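Succinate dehydrogenase subunit A (Mycolicibacterium smegmatis, PDB 7D6V) probably serves as the FAD-carrying flavoprotein subunit of a mycobacterial succinate dehydrogenase, oxidising succinate and passing the electrons on toward quinone. Local coordinates at residues A459-E462 and D463-L467; N83-M86 and A87-H90. All blocks are in the same frame, centred on the assembly; numbering follows the deposited sequence.

Interaction 1: A459-E462 and D463-L467; sequences AAVE and DATRL
With chi1 at -51°, OG1 of Thr465 lies anti to its own carbonyl carbon and beside its backbone N, a setting that turns the hydroxyl back over the preceding helical turn onto the carbonyl of Val461. Thr465 OG1 donates to Val461 O at 2.7 Å, while Thr465 N reaches the same Val461 O at 2.9 Å. The amide and the hydroxyl arrive from opposite faces of the carbonyl plane, the hydroxyl more strongly tilted, 35° out of it. One oxygen is thus gripped twice by one residue. Arg466 reaches back by another route: its chain bends at chi3, bringing the guanidinium back over its own helix, where Glu462 O lies 4.1 Å from CZ, over the centre of one face. From there Arg466 NH1 donates to Asp463 OD1 at 3.1 Å, a salt bridge between residues three apart. It is not straight: the N-H...O angle is 142°, and NH1 comes from above the carboxylate plane. Glu462 OE2 stands 5.1 Å from Arg466 NH1, beyond pairing distance, though it may add some attraction. Underneath runs the regular i to i+4 ladder, including Asp463 N to Ala459 O and Arg466 N to Glu462 O. Val461, Ala464 and Thr465 form the inward side, all three touching Phe188 on strand 184-191. The chemistry implies an amphipathic character for these turns: the outer side carries Glu462, Asp463 and Arg466, whose charges probably offset one another in part, and the inner side spends the threonine hydroxyl on the backbone.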
ATOM      1  N   ALA A 459      23.716 -34.650   9.341  1.00 26.47           N
ATOM      2  CA  ALA A 459      24.230 -34.109  10.595  1.00 26.47           C
ATOM      3  C   ALA A 459      24.019 -32.601  10.679  1.00 26.47           C
ATOM      4  O   ALA A 459      23.672 -32.075  11.743  1.00 26.47           O
ATOM      5  CB  ALA A 459      25.711 -34.453  10.744  1.00 26.47           C
ATOM      6  N   ALA A 460      24.232 -31.889   9.572  1.00 24.49           N
ATOM      7  CA  ALA A 460      24.004 -30.448   9.563  1.00 24.49           C
ATOM      8  C   ALA A 460      22.537 -30.118   9.806  1.00 24.49           C
ATOM      9  O   ALA A 460      22.215 -29.160  10.518  1.00 24.49           O
ATOM     10  CB  ALA A 460      24.477 -29.851   8.239  1.00 24.49           C
ATOM     11  N   VAL A 461      21.633 -30.906   9.223  1.00 23.88           N
ATOM     12  CA  VAL A 461      20.207 -30.675   9.425  1.00 23.88           C
ATOM     13  C   VAL A 461      19.822 -30.941  10.874  1.00 23.88           C
ATOM     14  O   VAL A 461      19.018 -30.207  11.461  1.00 23.88           O
ATOM     15  CB  VAL A 461      19.387 -31.535   8.450  1.00 23.88           C
ATOM     16  CG1 VAL A 461      17.929 -31.127   8.487  1.00 23.88           C
ATOM     17  CG2 VAL A 461      19.934 -31.392   7.048  1.00 23.88           C
ATOM     18  N   GLU A 462      20.386 -31.992  11.476  1.00 25.79           N
ATOM     19  CA  GLU A 462      20.124 -32.259  12.885  1.00 25.79           C
ATOM     20  C   GLU A 462      20.643 -31.131  13.767  1.00 25.79           C
ATOM     21  O   GLU A 462      19.978 -30.729  14.729  1.00 25.79           O
ATOM     22  CB  GLU A 462      20.748 -33.591  13.296  1.00 25.79           C
ATOM     23  CG  GLU A 462      20.152 -34.794  12.591  1.00 25.79           C
ATOM     24  CD  GLU A 462      21.118 -35.958  12.513  1.00 25.79           C
ATOM     25  OE1 GLU A 462      20.804 -36.948  11.820  1.00 25.79           O
ATOM     26  OE2 GLU A 462      22.192 -35.883  13.147  1.00 25.79           O
ATOM     27  N   ASP A 463      21.831 -30.609  13.454  1.00 23.92           N
ATOM     28  CA  ASP A 463      22.372 -29.488  14.216  1.00 23.92           C
ATOM     29  C   ASP A 463      21.473 -28.263  14.114  1.00 23.92           C
ATOM     30  O   ASP A 463      21.205 -27.594  15.119  1.00 23.92           O
ATOM     31  CB  ASP A 463      23.779 -29.157  13.727  1.00 23.92           C
ATOM     32  CG  ASP A 463      24.839 -30.019  14.373  1.00 23.92           C
ATOM     33  OD1 ASP A 463      24.725 -30.291  15.587  1.00 23.92           O
ATOM     34  OD2 ASP A 463      25.786 -30.426  13.668  1.00 23.92           O
ATOM     35  N   ALA A 464      20.999 -27.954  12.905  1.00 20.72           N
ATOM     36  CA  ALA A 464      20.122 -26.800  12.731  1.00 20.72           C
ATOM     37  C   ALA A 464      18.804 -26.988  13.473  1.00 20.72           C
ATOM     38  O   ALA A 464      18.281 -26.044  14.081  1.00 20.72           O
ATOM     39  CB  ALA A 464      19.876 -26.549  11.246  1.00 20.72           C
ATOM     40  N   THR A 465      18.250 -28.201  13.429  1.00 21.30           N
ATOM     41  CA  THR A 465      17.020 -28.492  14.158  1.00 21.30           C
ATOM     42  C   THR A 465      17.215 -28.303  15.657  1.00 21.30           C
ATOM     43  O   THR A 465      16.378 -27.695  16.336  1.00 21.30           O
ATOM     44  CB  THR A 465      16.567 -29.918  13.851  1.00 21.30           C
ATOM     45  OG1 THR A 465      16.537 -30.113  12.434  1.00 21.30           O
ATOM     46  CG2 THR A 465      15.191 -30.175  14.416  1.00 21.30           C
ATOM     47  N   ARG A 466      18.323 -28.820  16.189  1.00 22.28           N
ATOM     48  CA  ARG A 466      18.613 -28.661  17.608  1.00 22.28           C
ATOM     49  C   ARG A 466      18.742 -27.191  17.974  1.00 22.28           C
ATOM     50  O   ARG A 466      18.210 -26.744  18.998  1.00 22.28           O
ATOM     51  CB  ARG A 466      19.898 -29.410  17.952  1.00 22.28           C
ATOM     52  CG  ARG A 466      19.702 -30.629  18.817  1.00 22.28           C
ATOM     53  CD  ARG A 466      20.995 -31.001  19.516  1.00 22.28           C
ATOM     54  NE  ARG A 466      22.056 -31.327  18.565  1.00 22.28           N
ATOM     55  CZ  ARG A 466      22.080 -32.411  17.793  1.00 22.28           C
ATOM     56  NH1 ARG A 466      23.094 -32.606  16.963  1.00 22.28           N
ATOM     57  NH2 ARG A 466      21.098 -33.302  17.849  1.00 22.28           N
ATOM     58  N   LEU A 467      19.437 -26.420  17.136  1.00 20.07           N
ATOM     59  CA  LEU A 467      19.635 -25.005  17.416  1.00 20.07           C
ATOM     60  C   LEU A 467      18.313 -24.250  17.430  1.00 20.07           C
ATOM     61  O   LEU A 467      18.078 -23.419  18.313  1.00 20.07           O
ATOM     62  CB  LEU A 467      20.596 -24.405  16.389  1.00 20.07           C
ATOM     63  CG  LEU A 467      21.218 -23.046  16.709  1.00 20.07           C
ATOM     64  CD1 LEU A 467      22.633 -22.981  16.168  1.00 20.07           C
ATOM     65  CD2 LEU A 467      20.375 -21.916  16.144  1.00 20.07           C
TER

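Interaction 2: N83-M86 and A87-H90; sequences NWRM and AELH
Arg85 and Glu88 form an i to i+3 salt bridge in the buried first turns of helix 84-102, within the FAD-binding part of the flavoprotein, where Asn83 holds the N-cap position. Arg85 NH2 donates to Glu88 OE1 at 2.9 Å with an N-H...O angle of 151°. The carboxylate oxygen lies in the guanidinium plane, at its edge, yet NH2 meets that oxygen from well above the carboxylate plane, and the two planes stand 59° apart. A bend at chi2 (53°) swings the arginine chain along the helix, which puts its CD 3.6 Å from Glu88 OE1 as well. Glu88, extended beyond CG, comes across to meet it. One face of the guanidinium takes Leu89 CD1, set toward the rim at 4.3 Å from Arg85 CZ; nearer the backbone, Arg85 CB packs over one face of the Trp84 ring, toward its rim. Both charged groups have second partners: Arg85 NH1 pairs with Asp399, and Glu88 OE2 with Arg606, so an alternating acid-base chain crosses this region and probably helps keep the buried Glu88 ionised. Beneath the side chains the backbone ladder starts at once, Ala87 N bonding to Asn83 O at 3.0 Å and His90 N to Met86 O at 2.9 Å. Around the turn, Ala87 rests on Phe71, Thr74 and Met75 of helix 67-76, and Glu88 touches Trp67 there. Met86 and His90 meet Phe435 of helix 427-448, where Ser430 bonds His90 NE2 and Leu89 touches Arg438, leaving this helix start packed against both helix 67-76 and helix 427-448.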
ATOM      1  N   ASN A  83      32.479   1.010  -4.435  1.00 17.59           N
ATOM      2  CA  ASN A  83      32.979   0.088  -5.446  1.00 17.59           C
ATOM      3  C   ASN A  83      32.723   0.711  -6.810  1.00 17.59           C
ATOM      4  O   ASN A  83      31.575   0.806  -7.251  1.00 17.59           O
ATOM      5  CB  ASN A  83      32.299  -1.272  -5.322  1.00 17.59           C
ATOM      6  CG  ASN A  83      33.087  -2.381  -5.991  1.00 17.59           C
ATOM      7  OD1 ASN A  83      33.708  -2.178  -7.030  1.00 17.59           O
ATOM      8  ND2 ASN A  83      33.068  -3.562  -5.392  1.00 17.59           N
ATOM      9  N   TRP A  84      33.791   1.157  -7.470  1.00 18.74           N
ATOM     10  CA  TRP A  84      33.638   1.923  -8.699  1.00 18.74           C
ATOM     11  C   TRP A  84      33.048   1.083  -9.822  1.00 18.74           C
ATOM     12  O   TRP A  84      32.297   1.604 -10.652  1.00 18.74           O
ATOM     13  CB  TRP A  84      34.985   2.498  -9.117  1.00 18.74           C
ATOM     14  CG  TRP A  84      36.037   1.460  -9.270  1.00 18.74           C
ATOM     15  CD1 TRP A  84      36.881   1.002  -8.305  1.00 18.74           C
ATOM     16  CD2 TRP A  84      36.369   0.747 -10.467  1.00 18.74           C
ATOM     17  NE1 TRP A  84      37.722   0.052  -8.827  1.00 18.74           N
ATOM     18  CE2 TRP A  84      37.426  -0.123 -10.151  1.00 18.74           C
ATOM     19  CE3 TRP A  84      35.872   0.761 -11.772  1.00 18.74           C
ATOM     20  CZ2 TRP A  84      37.995  -0.973 -11.092  1.00 18.74           C
ATOM     21  CZ3 TRP A  84      36.439  -0.082 -12.704  1.00 18.74           C
ATOM     22  CH2 TRP A  84      37.488  -0.937 -12.361  1.00 18.74           C
ATOM     23  N   ARG A  85      33.379  -0.208  -9.871  1.00 17.72           N
ATOM     24  CA  ARG A  85      32.793  -1.079 -10.881  1.00 17.72           C
ATOM     25  C   ARG A  85      31.288  -1.197 -10.694  1.00 17.72           C
ATOM     26  O   ARG A  85      30.527  -1.114 -11.665  1.00 17.72           O
ATOM     27  CB  ARG A  85      33.458  -2.452 -10.829  1.00 17.72           C
ATOM     28  CG  ARG A  85      33.017  -3.406 -11.919  1.00 17.72           C
ATOM     29  CD  ARG A  85      33.153  -2.812 -13.305  1.00 17.72           C
ATOM     30  NE  ARG A  85      32.865  -3.813 -14.325  1.00 17.72           N
ATOM     31  CZ  ARG A  85      32.448  -3.537 -15.555  1.00 17.72           C
ATOM     32  NH1 ARG A  85      32.209  -4.519 -16.408  1.00 17.72           N
ATOM     33  NH2 ARG A  85      32.264  -2.282 -15.930  1.00 17.72           N
ATOM     34  N   MET A  86      30.837  -1.361  -9.450  1.00 16.74           N
ATOM     35  CA  MET A  86      29.406  -1.456  -9.189  1.00 16.74           C
ATOM     36  C   MET A  86      28.698  -0.151  -9.518  1.00 16.74           C
ATOM     37  O   MET A  86      27.605  -0.161 -10.092  1.00 16.74           O
ATOM     38  CB  MET A  86      29.162  -1.847  -7.734  1.00 16.74           C
ATOM     39  CG  MET A  86      29.285  -3.332  -7.471  1.00 16.74           C
ATOM     40  SD  MET A  86      29.154  -3.744  -5.726  1.00 16.74           S
ATOM     41  CE  MET A  86      27.378  -3.808  -5.533  1.00 16.74           C
ATOM     42  N   ALA A  87      29.308   0.982  -9.168  1.00 15.96           N
ATOM     43  CA  ALA A  87      28.700   2.276  -9.458  1.00 15.96           C
ATOM     44  C   ALA A  87      28.591   2.509 -10.958  1.00 15.96           C
ATOM     45  O   ALA A  87      27.541   2.931 -11.456  1.00 15.96           O
ATOM     46  CB  ALA A  87      29.507   3.389  -8.793  1.00 15.96           C
ATOM     47  N   GLU A  88      29.663   2.223 -11.699  1.00 16.51           N
ATOM     48  CA  GLU A  88      29.634   2.391 -13.148  1.00 16.51           C
ATOM     49  C   GLU A  88      28.601   1.477 -13.787  1.00 16.51           C
ATOM     50  O   GLU A  88      27.853   1.892 -14.684  1.00 16.51           O
ATOM     51  CB  GLU A  88      31.017   2.112 -13.729  1.00 16.51           C
ATOM     52  CG  GLU A  88      31.025   1.906 -15.230  1.00 16.51           C
ATOM     53  CD  GLU A  88      32.229   1.123 -15.701  1.00 16.51           C
ATOM     54  OE1 GLU A  88      32.821   0.392 -14.883  1.00 16.51           O
ATOM     55  OE2 GLU A  88      32.587   1.241 -16.889  1.00 16.51           O
ATOM     56  N   LEU A  89      28.536   0.231 -13.326  1.00 15.28           N
ATOM     57  CA  LEU A  89      27.639  -0.742 -13.923  1.00 15.28           C
ATOM     58  C   LEU A  89      26.185  -0.380 -13.643  1.00 15.28           C
ATOM     59  O   LEU A  89      25.330  -0.471 -14.533  1.00 15.28           O
ATOM     60  CB  LEU A  89      28.006  -2.119 -13.377  1.00 15.28           C
ATOM     61  CG  LEU A  89      27.554  -3.425 -13.997  1.00 15.28           C
ATOM     62  CD1 LEU A  89      28.147  -3.527 -15.380  1.00 15.28           C
ATOM     63  CD2 LEU A  89      28.076  -4.545 -13.128  1.00 15.28           C
ATOM     64  N   HIS A  90      25.901   0.080 -12.422  1.00 14.84           N
ATOM     65  CA  HIS A  90      24.569   0.572 -12.091  1.00 14.84           C
ATOM     66  C   HIS A  90      24.210   1.799 -12.914  1.00 14.84           C
ATOM     67  O   HIS A  90      23.068   1.941 -13.360  1.00 14.84           O
ATOM     68  CB  HIS A  90      24.492   0.889 -10.600  1.00 14.84           C
ATOM     69  CG  HIS A  90      23.276   1.663 -10.202  1.00 14.84           C
ATOM     70  ND1 HIS A  90      23.251   3.041 -10.162  1.00 14.84           N
ATOM     71  CD2 HIS A  90      22.053   1.255  -9.791  1.00 14.84           C
ATOM     72  CE1 HIS A  90      22.061   3.447  -9.760  1.00 14.84           C
ATOM     73  NE2 HIS A  90      21.315   2.384  -9.529  1.00 14.84           N
TER

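Following the chain from the N terminus, interaction 2 comes first, at the start of helix 84-102, and interaction 1 follows more than 360 residues later on helix 458-469. Each is a local contact within one helix, so neither closes a long loop, and the two stand in series without nesting or crossing. Their centres are 39 Å apart and their nearest atoms about 29 Å, so they do not touch. The partners differ: residues 83-90 join helices 67-76 and 427-448 in the interior, with the side chain of His90 about 9 Å from the bound FAD, whereas residues 459-467 lay a surface helix against strands 184-191 and 197-200.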